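Local coordinates for protein glycoside hydrolase family 31 (Kribbella flavida DSM 17836, PDB 5X3I) that hydrolyses the alpha-1,3-glucosidic linkage of the cyclic tetrasaccharide cyclobis-(1-6)-alpha-nigerosyl to yield isomaltose inside the cell, at residues 579-584 / 625-629; 593-597 / 608-612. The protein carries 1 engineered substitution. All blocks are in the same frame, centred on the assembly; numbering follows the deposited sequence.

Contact 1. Residues 579-584 / 625-629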
ATOM      1  N   TYR A 579      21.481   7.134  -5.481  1.00 19.90           N
ATOM      2  CA  TYR A 579      21.555   5.734  -5.058  1.00 18.21           C
ATOM      3  C   TYR A 579      22.247   5.607  -3.698  1.00 17.47           C
ATOM      4  O   TYR A 579      21.718   4.984  -2.786  1.00 19.58           O
ATOM      5  CB  TYR A 579      22.283   4.907  -6.113  1.00 16.73           C
ATOM      6  CG  TYR A 579      22.291   3.406  -5.884  1.00 16.72           C
ATOM      7  CD1 TYR A 579      21.132   2.652  -6.019  1.00 15.64           C
ATOM      8  CD2 TYR A 579      23.467   2.745  -5.569  1.00 15.90           C
ATOM      9  CE1 TYR A 579      21.147   1.276  -5.832  1.00 16.08           C
ATOM     10  CE2 TYR A 579      23.497   1.372  -5.385  1.00 16.42           C
ATOM     11  CZ  TYR A 579      22.334   0.641  -5.514  1.00 15.73           C
ATOM     12  OH  TYR A 579      22.365  -0.725  -5.333  1.00 18.20           O
ATOM     13  N   LEU A 580      23.405   6.240  -3.558  1.00 18.78           N
ATOM     14  CA  LEU A 580      24.187   6.132  -2.327  1.00 19.32           C
ATOM     15  C   LEU A 580      23.588   6.918  -1.165  1.00 16.99           C
ATOM     16  O   LEU A 580      23.703   6.499  -0.025  1.00 17.71           O
ATOM     17  CB  LEU A 580      25.631   6.575  -2.575  1.00 20.35           C
ATOM     18  CG  LEU A 580      26.424   5.579  -3.427  1.00 18.49           C
ATOM     19  CD1 LEU A 580      27.728   6.183  -3.897  1.00 18.31           C
ATOM     20  CD2 LEU A 580      26.670   4.288  -2.646  1.00 17.48           C
ATOM     21  N   ARG A 581      22.949   8.053  -1.445  1.00 19.89           N
ATOM     22  CA  ARG A 581      22.205   8.748  -0.392  1.00 17.76           C
ATOM     23  C   ARG A 581      21.059   7.857   0.086  1.00 15.30           C
ATOM     24  O   ARG A 581      20.825   7.721   1.272  1.00 14.79           O
ATOM     25  CB  ARG A 581      21.649  10.096  -0.875  1.00 17.86           C
ATOM     26  CG  ARG A 581      22.694  11.160  -1.206  1.00 20.87           C
ATOM     27  CD  ARG A 581      23.668  11.415  -0.064  1.00 19.25           C
ATOM     28  NE  ARG A 581      24.365  12.687  -0.237  1.00 23.37           N
ATOM     29  CZ  ARG A 581      25.436  13.057   0.453  1.00 23.34           C
ATOM     30  NH1 ARG A 581      25.955  12.245   1.361  1.00 23.49           N
ATOM     31  NH2 ARG A 581      25.998  14.234   0.227  1.00 25.96           N
ATOM     32  N   ALA A 582      20.348   7.262  -0.861  1.00 16.95           N
ATOM     33  CA  ALA A 582      19.249   6.364  -0.531  1.00 14.57           C
ATOM     34  C   ALA A 582      19.754   5.153   0.242  1.00 15.89           C
ATOM     35  O   ALA A 582      19.203   4.803   1.274  1.00 17.96           O
ATOM     36  CB  ALA A 582      18.530   5.918  -1.786  1.00 15.83           C
ATOM     37  N   ALA A 583      20.806   4.525  -0.274  1.00 16.65           N
ATOM     38  CA  ALA A 583      21.354   3.324   0.349  1.00 16.44           C
ATOM     39  C   ALA A 583      21.799   3.598   1.782  1.00 18.52           C
ATOM     40  O   ALA A 583      21.523   2.807   2.674  1.00 15.41           O
ATOM     41  CB  ALA A 583      22.512   2.775  -0.473  1.00 18.69           C
ATOM     42  N   ALA A 584      22.472   4.724   1.999  1.00 19.08           N
ATOM     43  CA  ALA A 584      22.975   5.048   3.327  1.00 15.13           C
ATOM     44  C   ALA A 584      21.854   5.233   4.339  1.00 15.49           C
ATOM     45  O   ALA A 584      21.914   4.689   5.435  1.00 16.93           O
ATOM     46  CB  ALA A 584      23.841   6.282   3.281  1.00 16.76           C
ATOM     47  N   LEU A 625      31.197   1.793  -1.399  1.00 19.46           N
ATOM     48  CA  LEU A 625      30.423   2.492  -0.390  1.00 19.36           C
ATOM     49  C   LEU A 625      29.148   1.720  -0.038  1.00 19.04           C
ATOM     50  O   LEU A 625      28.785   1.632   1.126  1.00 19.42           O
ATOM     51  CB  LEU A 625      30.090   3.909  -0.844  1.00 19.30           C
ATOM     52  CG  LEU A 625      31.278   4.874  -0.903  1.00 23.18           C
ATOM     53  CD1 LEU A 625      30.791   6.297  -1.159  1.00 22.51           C
ATOM     54  CD2 LEU A 625      32.088   4.810   0.371  1.00 22.36           C
ATOM     55  N   PHE A 626      28.485   1.149  -1.039  1.00 19.67           N
ATOM     56  CA  PHE A 626      27.316   0.329  -0.757  1.00 17.40           C
ATOM     57  C   PHE A 626      27.724  -0.836   0.142  1.00 16.97           C
ATOM     58  O   PHE A 626      27.042  -1.133   1.107  1.00 17.60           O
ATOM     59  CB  PHE A 626      26.664  -0.188  -2.035  1.00 16.46           C
ATOM     60  CG  PHE A 626      25.336  -0.853  -1.810  1.00 15.96           C
ATOM     61  CD1 PHE A 626      24.152  -0.151  -2.008  1.00 14.96           C
ATOM     62  CD2 PHE A 626      25.263  -2.179  -1.399  1.00 16.71           C
ATOM     63  CE1 PHE A 626      22.922  -0.749  -1.810  1.00 12.61           C
ATOM     64  CE2 PHE A 626      24.034  -2.791  -1.196  1.00 15.73           C
ATOM     65  CZ  PHE A 626      22.853  -2.074  -1.400  1.00 11.65           C
ATOM     66  N   ARG A 627      28.851  -1.468  -0.178  1.00 20.27           N
ATOM     67  CA  ARG A 627      29.383  -2.560   0.637  1.00 17.58           C
ATOM     68  C   ARG A 627      29.567  -2.123   2.086  1.00 16.73           C
ATOM     69  O   ARG A 627      29.183  -2.847   2.999  1.00 21.39           O
ATOM     70  CB  ARG A 627      30.708  -3.079   0.059  1.00 16.92           C
ATOM     71  CG  ARG A 627      31.287  -4.293   0.785  1.00 15.46           C
ATOM     72  CD  ARG A 627      32.344  -5.016  -0.082  1.00 18.95           C
ATOM     73  NE  ARG A 627      33.340  -4.086  -0.592  1.00 23.07           N
ATOM     74  CZ  ARG A 627      33.830  -4.079  -1.827  1.00 20.55           C
ATOM     75  NH1 ARG A 627      33.450  -4.978  -2.720  1.00 19.14           N
ATOM     76  NH2 ARG A 627      34.723  -3.163  -2.162  1.00 24.73           N
ATOM     77  N   ARG A 628      30.135  -0.941   2.297  1.00 19.04           N
ATOM     78  CA  ARG A 628      30.275  -0.409   3.654  1.00 17.48           C
ATOM     79  C   ARG A 628      28.931  -0.302   4.360  1.00 14.72           C
ATOM     80  O   ARG A 628      28.792  -0.708   5.506  1.00 18.07           O
ATOM     81  CB  ARG A 628      30.946   0.960   3.654  1.00 18.74           C
ATOM     82  CG  ARG A 628      32.431   0.939   3.399  1.00 29.95           C
ATOM     83  CD  ARG A 628      33.076   2.178   4.006  1.00 40.79           C
ATOM     84  NE  ARG A 628      34.047   2.800   3.114  1.00 48.96           N
ATOM     85  CZ  ARG A 628      34.538   4.022   3.291  1.00 50.09           C
ATOM     86  NH1 ARG A 628      34.145   4.753   4.327  1.00 46.62           N
ATOM     87  NH2 ARG A 628      35.417   4.516   2.431  1.00 50.46           N
ATOM     88  N   PHE A 629      27.943   0.245   3.666  1.00 18.49           N
ATOM     89  CA  PHE A 629      26.616   0.402   4.243  1.00 18.65           C
ATOM     90  C   PHE A 629      26.025  -0.957   4.599  1.00 14.90           C
ATOM     91  O   PHE A 629      25.503  -1.143   5.690  1.00 17.33           O
ATOM     92  CB  PHE A 629      25.688   1.149   3.278  1.00 17.66           C
ATOM     93  CG  PHE A 629      26.166   2.535   2.924  1.00 19.77           C
ATOM     94  CD1 PHE A 629      26.841   3.306   3.843  1.00 21.56           C
ATOM     95  CD2 PHE A 629      25.938   3.058   1.671  1.00 19.68           C
ATOM     96  CE1 PHE A 629      27.280   4.569   3.516  1.00 21.64           C
ATOM     97  CE2 PHE A 629      26.375   4.325   1.345  1.00 22.41           C
ATOM     98  CZ  PHE A 629      27.044   5.074   2.270  1.00 20.04           C
TER
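Segments 579-584 and 625-629 meet as two almost parallel helices, their axes 9.8 Å apart and only 8° from alignment, with Ala584 and Phe629 forming the tightest backbone pair at 6.0 Å between CA atoms. Two phenylalanines of the second helix reach across, and Ala583 and Ala584, with Tyr579 and Leu580, receive them. At chi1 -171°, with CG opposite the main-chain nitrogen, the Phe626 ring reaches Ala583, whose CB lies 3.7 Å from Phe626 CD1. Tyr579 comes to the same ring with its outer end, OH standing 3.6 Å from Phe626 CE1. The two ring planes are only 15° apart, yet the centroids of Tyr579 and Phe626 are 5.7 Å from each other, an offset too large for much of one ring to lie over the other. The Tyr579 hydroxyl finds its polar partner in the carbonyl of Arg608.

In a TIM barrel, helices alternate with the strands and coat the outside of the sheet; here helix 576-586 precedes the last strand, 591-593, helix 622-650 comes after that strand and the short helix 610-617, and their packing makes them neighbours in that coat. Phe629 is packed from one side by Ala584, whose methyl sits over a ring face in a CH-pi contact, CB 3.8 Å from the ring centroid, while Leu625 O lies above the opposite face near the rim. Ring atom Phe629 CE2 also approaches Leu580 O at 3.7 Å, a carbonyl already bonded to Ala584 N. Leu580 crosses Leu625 at about a right angle, its CD2 methyl resting 3.9 Å from Leu625 CB.

Contact 2. Residues 593-597 / 608-612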
ATOM      1  N   GLN A 593      16.114  -2.675   1.298  1.00 15.25           N
ATOM      2  CA  GLN A 593      15.794  -3.453   0.105  1.00 14.21           C
ATOM      3  C   GLN A 593      16.003  -2.651  -1.174  1.00 15.66           C
ATOM      4  O   GLN A 593      15.621  -1.480  -1.240  1.00 18.52           O
ATOM      5  CB  GLN A 593      14.336  -3.940   0.173  1.00 14.58           C
ATOM      6  CG  GLN A 593      13.886  -4.796  -1.011  1.00 14.46           C
ATOM      7  CD  GLN A 593      12.774  -4.168  -1.864  1.00 14.53           C
ATOM      8  OE1 GLN A 593      11.977  -4.881  -2.461  1.00 17.08           O
ATOM      9  NE2 GLN A 593      12.741  -2.842  -1.941  1.00 13.82           N
ATOM     10  N   TYR A 594      16.554  -3.282  -2.206  1.00 15.08           N
ATOM     11  CA  TYR A 594      16.549  -2.672  -3.527  1.00 11.51           C
ATOM     12  C   TYR A 594      15.724  -3.532  -4.472  1.00 12.26           C
ATOM     13  O   TYR A 594      15.539  -4.722  -4.238  1.00 14.22           O
ATOM     14  CB  TYR A 594      17.970  -2.459  -4.075  1.00 13.88           C
ATOM     15  CG  TYR A 594      18.780  -3.706  -4.426  1.00 13.95           C
ATOM     16  CD1 TYR A 594      18.533  -4.420  -5.587  1.00 14.66           C
ATOM     17  CD2 TYR A 594      19.838  -4.119  -3.626  1.00 15.99           C
ATOM     18  CE1 TYR A 594      19.284  -5.537  -5.923  1.00 13.60           C
ATOM     19  CE2 TYR A 594      20.603  -5.249  -3.955  1.00 17.41           C
ATOM     20  CZ  TYR A 594      20.319  -5.943  -5.108  1.00 15.33           C
ATOM     21  OH  TYR A 594      21.051  -7.047  -5.449  1.00 14.70           O
ATOM     22  N   HIS A 595      15.223  -2.909  -5.533  1.00 14.35           N
ATOM     23  CA  HIS A 595      14.306  -3.559  -6.459  1.00 14.22           C
ATOM     24  C   HIS A 595      14.309  -2.836  -7.804  1.00 14.45           C
ATOM     25  O   HIS A 595      14.717  -1.683  -7.887  1.00 16.51           O
ATOM     26  CB  HIS A 595      12.902  -3.591  -5.848  1.00 12.80           C
ATOM     27  CG  HIS A 595      11.882  -4.297  -6.686  1.00 13.96           C
ATOM     28  ND1 HIS A 595      12.128  -5.496  -7.311  1.00 14.85           N
ATOM     29  CD2 HIS A 595      10.602  -3.971  -6.988  1.00 12.87           C
ATOM     30  CE1 HIS A 595      11.049  -5.878  -7.968  1.00 14.04           C
ATOM     31  NE2 HIS A 595      10.107  -4.971  -7.785  1.00 15.94           N
ATOM     32  N   SER A 596      13.867  -3.515  -8.855  1.00 14.67           N
ATOM     33  CA  SER A 596      13.796  -2.902 -10.172  1.00 14.12           C
ATOM     34  C   SER A 596      12.602  -3.424 -10.966  1.00 13.91           C
ATOM     35  O   SER A 596      12.271  -4.606 -10.912  1.00 15.50           O
ATOM     36  CB  SER A 596      15.100  -3.137 -10.952  1.00 16.35           C
ATOM     37  OG  SER A 596      15.249  -4.488 -11.331  1.00 18.19           O
ATOM     38  N   GLU A 597      11.967  -2.516 -11.705  1.00 15.66           N
ATOM     39  CA  GLU A 597      10.755  -2.795 -12.474  1.00 16.30           C
ATOM     40  C   GLU A 597      11.035  -3.592 -13.742  1.00 17.35           C
ATOM     41  O   GLU A 597      12.118  -3.493 -14.305  1.00 20.32           O
ATOM     42  CB  GLU A 597      10.069  -1.467 -12.839  1.00 16.59           C
ATOM     43  CG  GLU A 597       8.681  -1.585 -13.446  1.00 19.10           C
ATOM     44  CD  GLU A 597       8.010  -0.224 -13.643  1.00 18.32           C
ATOM     45  OE1 GLU A 597       8.670   0.727 -14.105  1.00 23.13           O
ATOM     46  OE2 GLU A 597       6.821  -0.115 -13.322  1.00 22.06           O
ATOM     47  N   ARG A 608      18.764  -2.499 -10.208  1.00 15.22           N
ATOM     48  CA  ARG A 608      19.189  -1.616  -9.129  1.00 15.34           C
ATOM     49  C   ARG A 608      20.325  -2.208  -8.273  1.00 15.61           C
ATOM     50  O   ARG A 608      20.540  -1.761  -7.148  1.00 18.21           O
ATOM     51  CB  ARG A 608      18.005  -1.219  -8.258  1.00 16.53           C
ATOM     52  CG  ARG A 608      17.382   0.134  -8.659  1.00 15.35           C
ATOM     53  CD  ARG A 608      16.882   0.162 -10.112  1.00 16.32           C
ATOM     54  NE  ARG A 608      16.103   1.371 -10.379  1.00 17.49           N
ATOM     55  CZ  ARG A 608      15.723   1.792 -11.583  1.00 18.55           C
ATOM     56  NH1 ARG A 608      16.046   1.111 -12.671  1.00 20.01           N
ATOM     57  NH2 ARG A 608      15.020   2.914 -11.699  1.00 16.71           N
ATOM     58  N   THR A 609      20.922  -3.312  -8.717  1.00 15.18           N
ATOM     59  CA  THR A 609      22.096  -3.848  -8.016  1.00 17.20           C
ATOM     60  C   THR A 609      23.219  -2.804  -7.906  1.00 17.95           C
ATOM     61  O   THR A 609      23.378  -1.960  -8.772  1.00 18.93           O
ATOM     62  CB  THR A 609      22.652  -5.111  -8.708  1.00 16.47           C
ATOM     63  OG1 THR A 609      23.142  -4.781 -10.014  1.00 15.40           O
ATOM     64  CG2 THR A 609      21.580  -6.187  -8.800  1.00 14.30           C
ATOM     65  N   PRO A 610      23.991  -2.848  -6.820  1.00 15.48           N
ATOM     66  CA  PRO A 610      25.076  -1.873  -6.648  1.00 15.69           C
ATOM     67  C   PRO A 610      26.056  -1.880  -7.820  1.00 17.42           C
ATOM     68  O   PRO A 610      26.504  -0.820  -8.246  1.00 20.35           O
ATOM     69  CB  PRO A 610      25.769  -2.335  -5.363  1.00 13.80           C
ATOM     70  CG  PRO A 610      24.762  -3.130  -4.645  1.00 15.50           C
ATOM     71  CD  PRO A 610      23.885  -3.768  -5.679  1.00 15.27           C
ATOM     72  N   TRP A 611      26.365  -3.056  -8.351  1.00 16.79           N
ATOM     73  CA  TRP A 611      27.343  -3.142  -9.419  1.00 16.14           C
ATOM     74  C   TRP A 611      26.786  -2.672 -10.751  1.00 19.65           C
ATOM     75  O   TRP A 611      27.520  -2.103 -11.552  1.00 22.68           O
ATOM     76  CB  TRP A 611      27.889  -4.566  -9.558  1.00 15.37           C
ATOM     77  CG  TRP A 611      26.862  -5.630  -9.786  1.00 16.13           C
ATOM     78  CD1 TRP A 611      26.427  -6.101 -10.983  1.00 14.95           C
ATOM     79  CD2 TRP A 611      26.167  -6.378  -8.783  1.00 13.28           C
ATOM     80  NE1 TRP A 611      25.498  -7.092 -10.793  1.00 15.10           N
ATOM     81  CE2 TRP A 611      25.318  -7.277  -9.449  1.00 13.77           C
ATOM     82  CE3 TRP A 611      26.179  -6.371  -7.388  1.00 15.96           C
ATOM     83  CZ2 TRP A 611      24.487  -8.155  -8.769  1.00 12.70           C
ATOM     84  CZ3 TRP A 611      25.349  -7.238  -6.714  1.00 13.86           C
ATOM     85  CH2 TRP A 611      24.518  -8.123  -7.403  1.00 13.14           C
ATOM     86  N   HIS A 612      25.504  -2.908 -11.007  1.00 19.92           N
ATOM     87  CA  HIS A 612      24.943  -2.403 -12.254  1.00 17.96           C
ATOM     88  C   HIS A 612      24.837  -0.886 -12.223  1.00 19.57           C
ATOM     89  O   HIS A 612      25.006  -0.225 -13.243  1.00 22.52           O
ATOM     90  CB  HIS A 612      23.578  -2.994 -12.558  1.00 18.36           C
ATOM     91  CG  HIS A 612      23.053  -2.581 -13.893  1.00 17.38           C
ATOM     92  ND1 HIS A 612      23.677  -2.925 -15.070  1.00 19.77           N
ATOM     93  CD2 HIS A 612      21.992  -1.817 -14.240  1.00 18.07           C
ATOM     94  CE1 HIS A 612      23.013  -2.407 -16.086  1.00 17.65           C
ATOM     95  NE2 HIS A 612      21.984  -1.733 -15.610  1.00 19.64           N
TER
HETATM   96  O   HOH W   1      17.470  -5.015  -9.597  1.00 15.01           O
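The chain from Tyr594 to Ser596 runs at 110° to that from Arg608 to Trp611, and the nearest CA atoms, of Ser596 and Arg608, are 5.6 Å apart. Segment 593-597 leaves the end of the eighth TIM-barrel strand, 591-593, and this stretch leads toward the active site: the His595 side chain is about 6 Å from that of Asp536, the inferred proton donor. Tyr594 points the other way. Its CG sits between the backbone N and the carbonyl carbon (chi1 68°), which lays the ring against the chain at Arg608-Thr609; Thr609 CA makes a CH-pi contact over one face, 4.2 Å from the centroid of the Tyr594 ring, and Arg608 O lies over the same face nearer the rim. Tyr594 CE2 packs on Pro610 CD. The hydroxyl continues past this chain, with Tyr594 OH 3.5 Å from the methyl Thr609 CG2, and hydrogen-bonds to His321. With an alanine in place of Tyr594, His321 would probably lose this partner and a gap would open beside Thr609 and Pro610.

Arg608 bends at its second torsion, bringing its aliphatic part past the loop backbone, where CG is 3.3 Å from His595 O. Its guanidinium is then fixed by hydrogen bonds to the carbonyls of Arg606, Gly568 and Gly571 and to Ser539 OG. One water bridges the Ser596 hydroxyl and the backbone N-H of Arg608, 2.9 Å from Ser596 OG and 2.9 Å from Arg608 N, from which it accepts. At the start of helix 610-617, Thr609 is the N-cap: its OG1 accepts a hydrogen bond from His612 N at 3.2 Å, with an N-H...O angle of 148°.

How the contacts relate
Reading from the N terminus, the chain passes first through 579-584 on helix 576-586, enters the last barrel strand, 591-593, and leaves it as 593-597. Contact 2 closes a short loop when the chain returns at 608-612, entering helix 610-617. Only after this does helix 622-650 bring 625-629 back to 579-584, so contact 1 closes the longer loop and contact 2 is nested inside it. Their centres are about 12 Å apart, and they touch where Pro610 packs on Phe626 and where the Tyr579 hydroxyl meets the turn at 608-610. Contact 1 thus joins two helices of the outer coat, whereas contact 2 ties the strand end beside the active site to the helix start that lies against that coat.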